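Local coordinates for protein chorismate mutase (Paraburkholderia phymatum, PDB 5TS9) that probably catalyses the rearrangement of chorismate to prephenate, as an all-helical, type II (AroQ-like) mutase, at residues P17-M22 with A142-Q147; Q85-N90 with D155-A160; D13-L18 with A167-K172. All blocks are in the same frame, centred on the assembly; numbering follows the deposited sequence. Where two conformers were deposited one is given.

Overall arrangement
From the N terminus, the chain enters helix 16-39 through the short turn that contact 3 uses, and that contact closes the widest loop, joining residues 13-18 to the C-terminal tail at 167-172. Contact 1 starts from the same part of the chain, sharing Pro-17 and Leu-18, and ties helix 16-39 to helix 137-151; their centres lie about 8 Å apart. Contact 2 joins the C-terminal part of helix 67-95 to the start of helix 156-165. It is nested inside the loop of contact 3 but crosses contact 1, whose centre is about 17 Å from its own; Val-145 CG1 and Arg-159 CG, 4.1 Å apart, bridge the two. All three touch the second subunit.

Contact 1 of 3, residues P17-M22 with A142-Q147; sequences PLVRSM and ASAVGQ
Val-19 faces helix 137-151 with both of its methyl groups, each of which has a different partner. CG1, anti to the backbone N (chi1 171°), goes to Val-145, where Val-19 CG1 lies 3.9 Å from both Val-145 CG2 and Val-145 CA, so it rests against the backbone as well as the methyl; the two valine side chains stand roughly perpendicular. CG2, on the other branch, meets the single methyl of Ala-144, with 3.8 Å between Val-19 CG2 and Ala-144 CB. The forked valine thus covers two consecutive residues of the partner helix. The backbones come close, with Val-19 CA 6.4 Å from Val-145 CA, which is consistent with the small Ala-144 beside them. Leu-162 of helix 156-165 touches both valines, making this a junction of three helices, while Ala-142 and Val-145 also meet the second subunit. A polar tie between the same two helices runs from Arg-20 NH2 to Gln-151 OE1, a hydrogen bond. No hydrogen bond joins the two segments, and all three touching residues are buried. The chemistry therefore implies that residues 17-22 are held against residues 142-147 by shape and exclusion of water, within the helical bundle of the chorismate mutase fold.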
loop_
_atom_site.group_PDB
_atom_site.type_symbol
_atom_site.label_atom_id
_atom_site.label_comp_id
_atom_site.label_asym_id
_atom_site.label_seq_id
_atom_site.Cartn_x
_atom_site.Cartn_y
_atom_site.Cartn_z
ATOM N N PRO A 17 5.960 -6.652 -20.354
ATOM C CA PRO A 17 7.237 -5.961 -20.092
ATOM C C PRO A 17 7.112 -4.784 -19.127
ATOM O O PRO A 17 8.002 -4.574 -18.291
ATOM C CB PRO A 17 7.690 -5.520 -21.497
ATOM C CG PRO A 17 7.027 -6.481 -22.427
ATOM C CD PRO A 17 5.681 -6.738 -21.801
ATOM N N LEU A 18 6.027 -4.013 -19.203
ATOM C CA LEU A 18 5.820 -2.942 -18.232
ATOM C C LEU A 18 5.666 -3.501 -16.819
ATOM O O LEU A 18 6.322 -3.033 -15.876
ATOM C CB LEU A 18 4.592 -2.115 -18.627
ATOM C CG LEU A 18 4.100 -1.041 -17.640
ATOM C CD1 LEU A 18 5.221 -0.105 -17.284
ATOM C CD2 LEU A 18 2.939 -0.272 -18.265
ATOM N N VAL A 19 4.810 -4.518 -16.655
ATOM C CA VAL A 19 4.559 -5.098 -15.331
ATOM C C VAL A 19 5.817 -5.767 -14.804
ATOM O O VAL A 19 6.095 -5.745 -13.603
ATOM C CB VAL A 19 3.365 -6.078 -15.408
ATOM C CG1 VAL A 19 3.191 -6.879 -14.106
ATOM C CG2 VAL A 19 2.090 -5.312 -15.713
ATOM N N ARG A 20 6.611 -6.354 -15.699
ATOM C CA ARG A 20 7.884 -6.936 -15.294
ATOM C C ARG A 20 8.821 -5.871 -14.721
ATOM O O ARG A 20 9.459 -6.091 -13.691
ATOM C CB ARG A 20 8.506 -7.639 -16.504
ATOM C CG ARG A 20 9.605 -8.615 -16.190
ATOM C CD ARG A 20 10.027 -9.301 -17.491
ATOM N NE ARG A 20 9.108 -10.360 -17.922
ATOM C CZ ARG A 20 8.806 -10.615 -19.193
ATOM N NH1 ARG A 20 9.316 -9.870 -20.166
ATOM N NH2 ARG A 20 7.986 -11.612 -19.498
ATOM N N SER A 21 8.901 -4.698 -15.361
ATOM C CA SER A 21 9.790 -3.658 -14.858
ATOM C C SER A 21 9.340 -3.169 -13.483
ATOM O O SER A 21 10.169 -2.961 -12.586
ATOM C CB SER A 21 9.870 -2.503 -15.860
ATOM O OG SER A 21 8.586 -1.983 -16.165
ATOM N N MET A 22 8.028 -3.000 -13.286
ATOM C CA MET A 22 7.527 -2.631 -11.962
ATOM C C MET A 22 7.814 -3.727 -10.948
ATOM O O MET A 22 8.154 -3.433 -9.793
ATOM C CB MET A 22 6.025 -2.347 -12.022
ATOM C CG MET A 22 5.662 -1.115 -12.843
ATOM S SD MET A 22 3.858 -0.812 -12.809
ATOM C CE MET A 22 3.775 0.741 -13.732
ATOM N N ALA A 142 -4.426 -6.972 -14.915
ATOM C CA ALA A 142 -4.538 -8.006 -13.877
ATOM C C ALA A 142 -3.967 -9.338 -14.360
ATOM O O ALA A 142 -3.287 -10.039 -13.602
ATOM C CB ALA A 142 -5.995 -8.185 -13.435
ATOM N N SER A 143 -4.217 -9.695 -15.626
ATOM C CA SER A 143 -3.646 -10.932 -16.159
ATOM C C SER A 143 -2.127 -10.852 -16.238
ATOM O O SER A 143 -1.434 -11.813 -15.888
ATOM C CB SER A 143 -4.237 -11.248 -17.533
ATOM O OG SER A 143 -5.578 -11.661 -17.412
ATOM N N ALA A 144 -1.592 -9.705 -16.674
ATOM C CA ALA A 144 -0.145 -9.522 -16.754
ATOM C C ALA A 144 0.511 -9.660 -15.388
ATOM O O ALA A 144 1.600 -10.228 -15.262
ATOM C CB ALA A 144 0.170 -8.151 -17.353
ATOM N N VAL A 145 -0.134 -9.128 -14.353
ATOM C CA VAL A 145 0.376 -9.295 -12.999
ATOM C C VAL A 145 0.383 -10.766 -12.617
ATOM O O VAL A 145 1.338 -11.266 -12.003
ATOM C CB VAL A 145 -0.471 -8.467 -12.032
ATOM C CG1 VAL A 145 -0.188 -8.884 -10.595
ATOM C CG2 VAL A 145 -0.195 -6.981 -12.258
ATOM N N GLY A 146 -0.674 -11.481 -12.982
ATOM C CA GLY A 146 -0.708 -12.913 -12.740
ATOM C C GLY A 146 0.426 -13.639 -13.438
ATOM O O GLY A 146 1.130 -14.453 -12.829
ATOM N N GLN A 147 0.632 -13.340 -14.722
ATOM C CA GLN A 147 1.696 -14.002 -15.470
ATOM C C GLN A 147 3.059 -13.705 -14.862
ATOM O O GLN A 147 3.874 -14.610 -14.664
ATOM C CB GLN A 147 1.662 -13.575 -16.938
ATOM C CG GLN A 147 2.646 -14.336 -17.808
ATOM C CD GLN A 147 2.534 -13.972 -19.274
ATOM O OE1 GLN A 147 1.445 -13.710 -19.777
ATOM N NE2 GLN A 147 3.668 -13.946 -19.966
#

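Contact 2 of 3, residues Q85-N90 with D155-A160; sequences QYALLN and DVLHRA
Ala-87 and Leu-88 meet Leu-157 through apolar contacts alone, joining helix 67-95 to the first turn of helix 156-165 in the all-helical chorismate mutase fold. Both methyls of Leu-157 take part: Leu-157 CD1 is 3.7 Å from Ala-87 CB, and Leu-157 CD2 is 3.9 Å from that same carbon. CD2 also reaches the second leucine, lying 4.0 Å from Leu-88 CD2, with the two leucine side chains running obliquely to each other. Leu-157 has its CG anti to the backbone N (chi1 167°), which carries the fork across to the other helix. No hydrogen bond spans the two segments; the side-chain bonds formed inside either of them belong to 155-160. Asp-155 is the N-cap of helix 156-165, and its OD1 accepts from His-158 N at 3.0 Å, nearly straight at 164°. The same oxygen takes His-158 ND1 at 2.7 Å, on its syn side but 31° out of the carboxylate plane, while the oxygen lies almost in the imidazole plane. NE2 bonds Asp-30 of helix 16-39, so carboxylates at both nitrogens fix the ring's rotation. Ala-160 of the second subunit packs on Leu-157. The chemistry implies a division of labour: methyl packing joins the helices, while one aspartate oxygen both caps the helix start and orients the histidine.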
loop_
_atom_site.group_PDB
_atom_site.type_symbol
_atom_site.label_atom_id
_atom_site.label_comp_id
_atom_site.label_asym_id
_atom_site.label_seq_id
_atom_site.Cartn_x
_atom_site.Cartn_y
_atom_site.Cartn_z
ATOM N N GLN A 85 7.976 -3.258 2.375
ATOM C CA GLN A 85 8.926 -3.006 3.453
ATOM C C GLN A 85 8.255 -3.105 4.823
ATOM O O GLN A 85 8.799 -3.722 5.744
ATOM C CB GLN A 85 9.579 -1.632 3.300
ATOM C CG GLN A 85 10.491 -1.467 2.104
ATOM C CD GLN A 85 11.056 -0.063 2.029
ATOM O OE1 GLN A 85 11.547 0.474 3.030
ATOM N NE2 GLN A 85 11.000 0.544 0.840
ATOM N N TYR A 86 7.099 -2.464 4.992
ATOM C CA TYR A 86 6.446 -2.502 6.299
ATOM C C TYR A 86 6.082 -3.935 6.683
ATOM O O TYR A 86 6.206 -4.324 7.849
ATOM C CB TYR A 86 5.186 -1.636 6.302
ATOM C CG TYR A 86 5.403 -0.149 6.453
ATOM C CD1 TYR A 86 6.070 0.375 7.570
ATOM C CD2 TYR A 86 4.903 0.734 5.506
ATOM C CE1 TYR A 86 6.242 1.751 7.722
ATOM C CE2 TYR A 86 5.071 2.098 5.634
ATOM C CZ TYR A 86 5.741 2.609 6.755
ATOM O OH TYR A 86 5.936 3.972 6.878
ATOM N N ALA A 87 5.599 -4.720 5.720
ATOM C CA ALA A 87 5.162 -6.085 6.018
ATOM C C ALA A 87 6.344 -6.975 6.369
ATOM O O ALA A 87 6.285 -7.755 7.330
ATOM C CB ALA A 87 4.393 -6.670 4.833
ATOM N N LEU A 88 7.423 -6.874 5.596
ATOM C CA LEU A 88 8.623 -7.661 5.873
ATOM C C LEU A 88 9.186 -7.319 7.241
ATOM O O LEU A 88 9.533 -8.210 8.020
ATOM C CB LEU A 88 9.681 -7.414 4.798
ATOM C CG LEU A 88 9.435 -7.951 3.390
ATOM C CD1 LEU A 88 10.615 -7.559 2.529
ATOM C CD2 LEU A 88 9.312 -9.488 3.436
ATOM N N LEU A 89 9.325 -6.020 7.537
ATOM C CA LEU A 89 9.920 -5.625 8.809
ATOM C C LEU A 89 9.106 -6.147 9.974
ATOM O O LEU A 89 9.666 -6.614 10.971
ATOM C CB LEU A 89 10.038 -4.108 8.881
ATOM C CG LEU A 89 11.183 -3.558 8.050
ATOM C CD1 LEU A 89 11.002 -2.084 7.919
ATOM C CD2 LEU A 89 12.566 -3.921 8.689
ATOM N N ASN A 90 7.773 -6.088 9.872
ATOM C CA ASN A 90 6.987 -6.593 10.993
ATOM C C ASN A 90 6.980 -8.109 11.025
ATOM O O ASN A 90 6.898 -8.689 12.113
ATOM C CB ASN A 90 5.557 -6.042 10.957
ATOM C CG ASN A 90 5.392 -4.799 11.837
ATOM O OD1 ASN A 90 6.358 -4.330 12.443
ATOM N ND2 ASN A 90 4.158 -4.267 11.921
ATOM N N ASP A 155 5.544 -14.241 -4.115
ATOM C CA ASP A 155 4.621 -14.762 -3.112
ATOM C C ASP A 155 3.388 -13.861 -3.047
ATOM O O ASP A 155 3.219 -12.937 -3.850
ATOM C CB ASP A 155 5.319 -14.941 -1.758
ATOM C CG ASP A 155 5.882 -13.652 -1.188
ATOM O OD1 ASP A 155 5.538 -12.554 -1.666
ATOM O OD2 ASP A 155 6.682 -13.734 -0.227
ATOM N N VAL A 156 2.501 -14.140 -2.089
ATOM C CA VAL A 156 1.233 -13.422 -1.997
ATOM C C VAL A 156 1.462 -11.954 -1.665
ATOM O O VAL A 156 0.800 -11.071 -2.227
ATOM C CB VAL A 156 0.307 -14.095 -0.964
ATOM C CG1 VAL A 156 -0.849 -13.207 -0.627
ATOM C CG2 VAL A 156 -0.195 -15.428 -1.501
ATOM N N LEU A 157 2.386 -11.671 -0.735
ATOM C CA LEU A 157 2.701 -10.288 -0.378
ATOM C C LEU A 157 3.168 -9.494 -1.593
ATOM O O LEU A 157 2.721 -8.363 -1.824
ATOM C CB LEU A 157 3.790 -10.251 0.702
ATOM C CG LEU A 157 4.455 -8.889 0.975
ATOM C CD1 LEU A 157 3.449 -7.835 1.496
ATOM C CD2 LEU A 157 5.644 -9.007 1.973
ATOM N N HIS A 158 4.108 -10.056 -2.352
ATOM C CA HIS A 158 4.665 -9.321 -3.484
ATOM C C HIS A 158 3.660 -9.188 -4.623
ATOM O O HIS A 158 3.647 -8.162 -5.312
ATOM C CB HIS A 158 5.936 -9.995 -3.964
ATOM C CG HIS A 158 7.100 -9.787 -3.049
ATOM N ND1 HIS A 158 7.277 -10.517 -1.887
ATOM C CD2 HIS A 158 8.135 -8.916 -3.108
ATOM C CE1 HIS A 158 8.381 -10.111 -1.281
ATOM N NE2 HIS A 158 8.921 -9.140 -2.001
ATOM N N ARG A 159 2.806 -10.191 -4.832
ATOM C CA ARG A 159 1.772 -10.029 -5.855
ATOM C C ARG A 159 0.768 -8.960 -5.446
ATOM O O ARG A 159 0.348 -8.136 -6.275
ATOM C CB ARG A 159 1.071 -11.363 -6.126
ATOM C CG ARG A 159 0.106 -11.310 -7.323
ATOM C CD ARG A 159 -0.527 -12.684 -7.616
ATOM N NE ARG A 159 -1.823 -12.796 -6.957
ATOM C CZ ARG A 159 -2.065 -13.550 -5.888
ATOM N NH1 ARG A 159 -1.097 -14.285 -5.358
ATOM N NH2 ARG A 159 -3.282 -13.580 -5.353
ATOM N N ALA A 160 0.374 -8.953 -4.169
ATOM C CA ALA A 160 -0.533 -7.914 -3.683
ATOM C C ALA A 160 0.050 -6.531 -3.926
ATOM O O ALA A 160 -0.648 -5.624 -4.397
ATOM C CB ALA A 160 -0.827 -8.117 -2.197
#

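Contact 3 of 3, residues D13-L18 with A167-K172; sequences DAFVPL and ARICVK
Ile-169, in the tail that follows the last helix of this all-helical chorismate mutase fold, packs against Phe-15, in the turn before helix 16-39, and Leu-18, in its first turn, and has the most surface buried by the contact. Its two branches are divided between these partners. The CG2 methyl, anti to the backbone N, approaches Phe-15 obliquely, with Ile-169 CG2 3.6 Å from Phe-15 CE1 and 3.8 Å from Phe-15 CD1; the two side chains pass alongside one another, pointing opposite ways. The longer branch is extended (chi2 175°) and reaches Leu-18 tip to tip. Phe-15 and Leu-18, three residues apart in the chain, bury nearly equal areas, one against each branch, and both side chains also touch Val-128 of helix 106-128, so the isoleucine joins a larger apolar core. The tail has further ties: Cys-170 is disulfide-bonded to Cys-137, the first residue of helix 137-151, and the backbone oxygens of Arg-168 and Ile-169 both accept from Arg-132. No hydrogen bond crosses between residues 13-18 and 167-172, and between these two segments the contact is purely hydrocarbon. At its far end the isoleucine places CD1 3.7 Å from Leu-18 CD2 and 4.0 Å from Leu-18 CG.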
loop_
_atom_site.group_PDB
_atom_site.type_symbol
_atom_site.label_atom_id
_atom_site.label_comp_id
_atom_site.label_asym_id
_atom_site.label_seq_id
_atom_site.Cartn_x
_atom_site.Cartn_y
_atom_site.Cartn_z
ATOM N N ASP A 13 -0.510 -10.117 -23.572
ATOM C CA ASP A 13 0.923 -10.052 -23.339
ATOM C C ASP A 13 1.458 -8.635 -23.327
ATOM O O ASP A 13 2.568 -8.418 -22.829
ATOM C CB ASP A 13 1.695 -10.824 -24.421
ATOM C CG ASP A 13 1.591 -12.318 -24.259
ATOM O OD1 ASP A 13 2.134 -13.039 -25.123
ATOM O OD2 ASP A 13 0.956 -12.770 -23.276
ATOM N N ALA A 14 0.707 -7.679 -23.882
ATOM C CA ALA A 14 1.284 -6.376 -24.209
ATOM C C ALA A 14 1.757 -5.620 -22.970
ATOM O O ALA A 14 2.708 -4.829 -23.045
ATOM C CB ALA A 14 0.264 -5.541 -24.975
ATOM N N PHE A 15 1.116 -5.839 -21.830
ATOM C CA PHE A 15 1.513 -5.150 -20.610
ATOM C C PHE A 15 2.603 -5.889 -19.845
ATOM O O PHE A 15 3.061 -5.390 -18.802
ATOM C CB PHE A 15 0.285 -4.930 -19.711
ATOM C CG PHE A 15 -0.667 -3.885 -20.236
ATOM C CD1 PHE A 15 -0.388 -2.539 -20.084
ATOM C CD2 PHE A 15 -1.827 -4.250 -20.905
ATOM C CE1 PHE A 15 -1.253 -1.566 -20.580
ATOM C CE2 PHE A 15 -2.695 -3.287 -21.405
ATOM C CZ PHE A 15 -2.415 -1.949 -21.241
ATOM N N VAL A 16 3.040 -7.050 -20.327
ATOM C CA VAL A 16 3.944 -7.872 -19.518
ATOM C C VAL A 16 5.304 -7.208 -19.319
ATOM O O VAL A 16 5.807 -7.221 -18.187
ATOM C CB VAL A 16 4.106 -9.279 -20.108
ATOM C CG1 VAL A 16 5.331 -9.947 -19.515
ATOM C CG2 VAL A 16 2.867 -10.098 -19.815
ATOM N N PRO A 17 5.960 -6.652 -20.354
ATOM C CA PRO A 17 7.237 -5.961 -20.092
ATOM C C PRO A 17 7.112 -4.784 -19.127
ATOM O O PRO A 17 8.002 -4.574 -18.291
ATOM C CB PRO A 17 7.690 -5.520 -21.497
ATOM C CG PRO A 17 7.027 -6.481 -22.427
ATOM C CD PRO A 17 5.681 -6.738 -21.801
ATOM N N LEU A 18 6.027 -4.013 -19.203
ATOM C CA LEU A 18 5.820 -2.942 -18.232
ATOM C C LEU A 18 5.666 -3.501 -16.819
ATOM O O LEU A 18 6.322 -3.033 -15.876
ATOM C CB LEU A 18 4.592 -2.115 -18.627
ATOM C CG LEU A 18 4.100 -1.041 -17.640
ATOM C CD1 LEU A 18 5.221 -0.105 -17.284
ATOM C CD2 LEU A 18 2.939 -0.272 -18.265
ATOM N N ALA A 167 -1.558 0.146 -10.350
ATOM C CA ALA A 167 -2.867 0.757 -10.099
ATOM C C ALA A 167 -3.331 1.709 -11.199
ATOM O O ALA A 167 -4.524 1.740 -11.541
ATOM C CB ALA A 167 -2.819 1.496 -8.758
ATOM N N ARG A 168 -2.442 2.537 -11.728
ATOM C CA ARG A 168 -2.891 3.558 -12.674
ATOM C C ARG A 168 -2.185 3.456 -14.028
ATOM O O ARG A 168 -1.990 4.458 -14.722
ATOM C CB ARG A 168 -2.740 4.945 -12.056
ATOM C CG ARG A 168 -3.522 5.035 -10.747
ATOM C CD ARG A 168 -3.574 6.426 -10.172
ATOM N NE ARG A 168 -2.421 6.657 -9.323
ATOM C CZ ARG A 168 -2.258 7.731 -8.556
ATOM N NH1 ARG A 168 -3.182 8.692 -8.529
ATOM N NH2 ARG A 168 -1.171 7.835 -7.808
ATOM N N ILE A 169 -1.793 2.245 -14.419
ATOM C CA ILE A 169 -1.472 2.009 -15.825
ATOM C C ILE A 169 -2.688 2.319 -16.694
ATOM O O ILE A 169 -2.615 3.082 -17.667
ATOM C CB ILE A 169 -1.003 0.560 -16.026
ATOM C CG1 ILE A 169 0.341 0.327 -15.332
ATOM C CG2 ILE A 169 -0.932 0.220 -17.506
ATOM C CD1 ILE A 169 0.785 -1.129 -15.405
ATOM N N CYS A 170 -3.819 1.727 -16.354
ATOM C CA CYS A 170 -5.060 1.981 -17.074
ATOM C C CYS A 170 -5.563 3.374 -16.757
ATOM O O CYS A 170 -5.606 3.768 -15.589
ATOM C CB CYS A 170 -6.119 0.961 -16.672
ATOM S SG CYS A 170 -5.664 -0.708 -17.091
ATOM N N VAL A 171 -5.962 4.114 -17.785
ATOM C CA VAL A 171 -6.531 5.445 -17.613
ATOM C C VAL A 171 -7.791 5.539 -18.459
ATOM O O VAL A 171 -7.820 5.059 -19.596
ATOM C CB VAL A 171 -5.524 6.555 -17.983
ATOM C CG1 VAL A 171 -4.404 6.605 -16.952
ATOM C CG2 VAL A 171 -4.948 6.300 -19.348
ATOM N N LYS A 172 -8.835 6.136 -17.897
ATOM C CA LYS A 172 -10.137 6.231 -18.558
ATOM C C LYS A 172 -10.053 6.901 -19.927
ATOM O O LYS A 172 -9.318 7.869 -20.109
ATOM C CB LYS A 172 -11.131 6.989 -17.672
#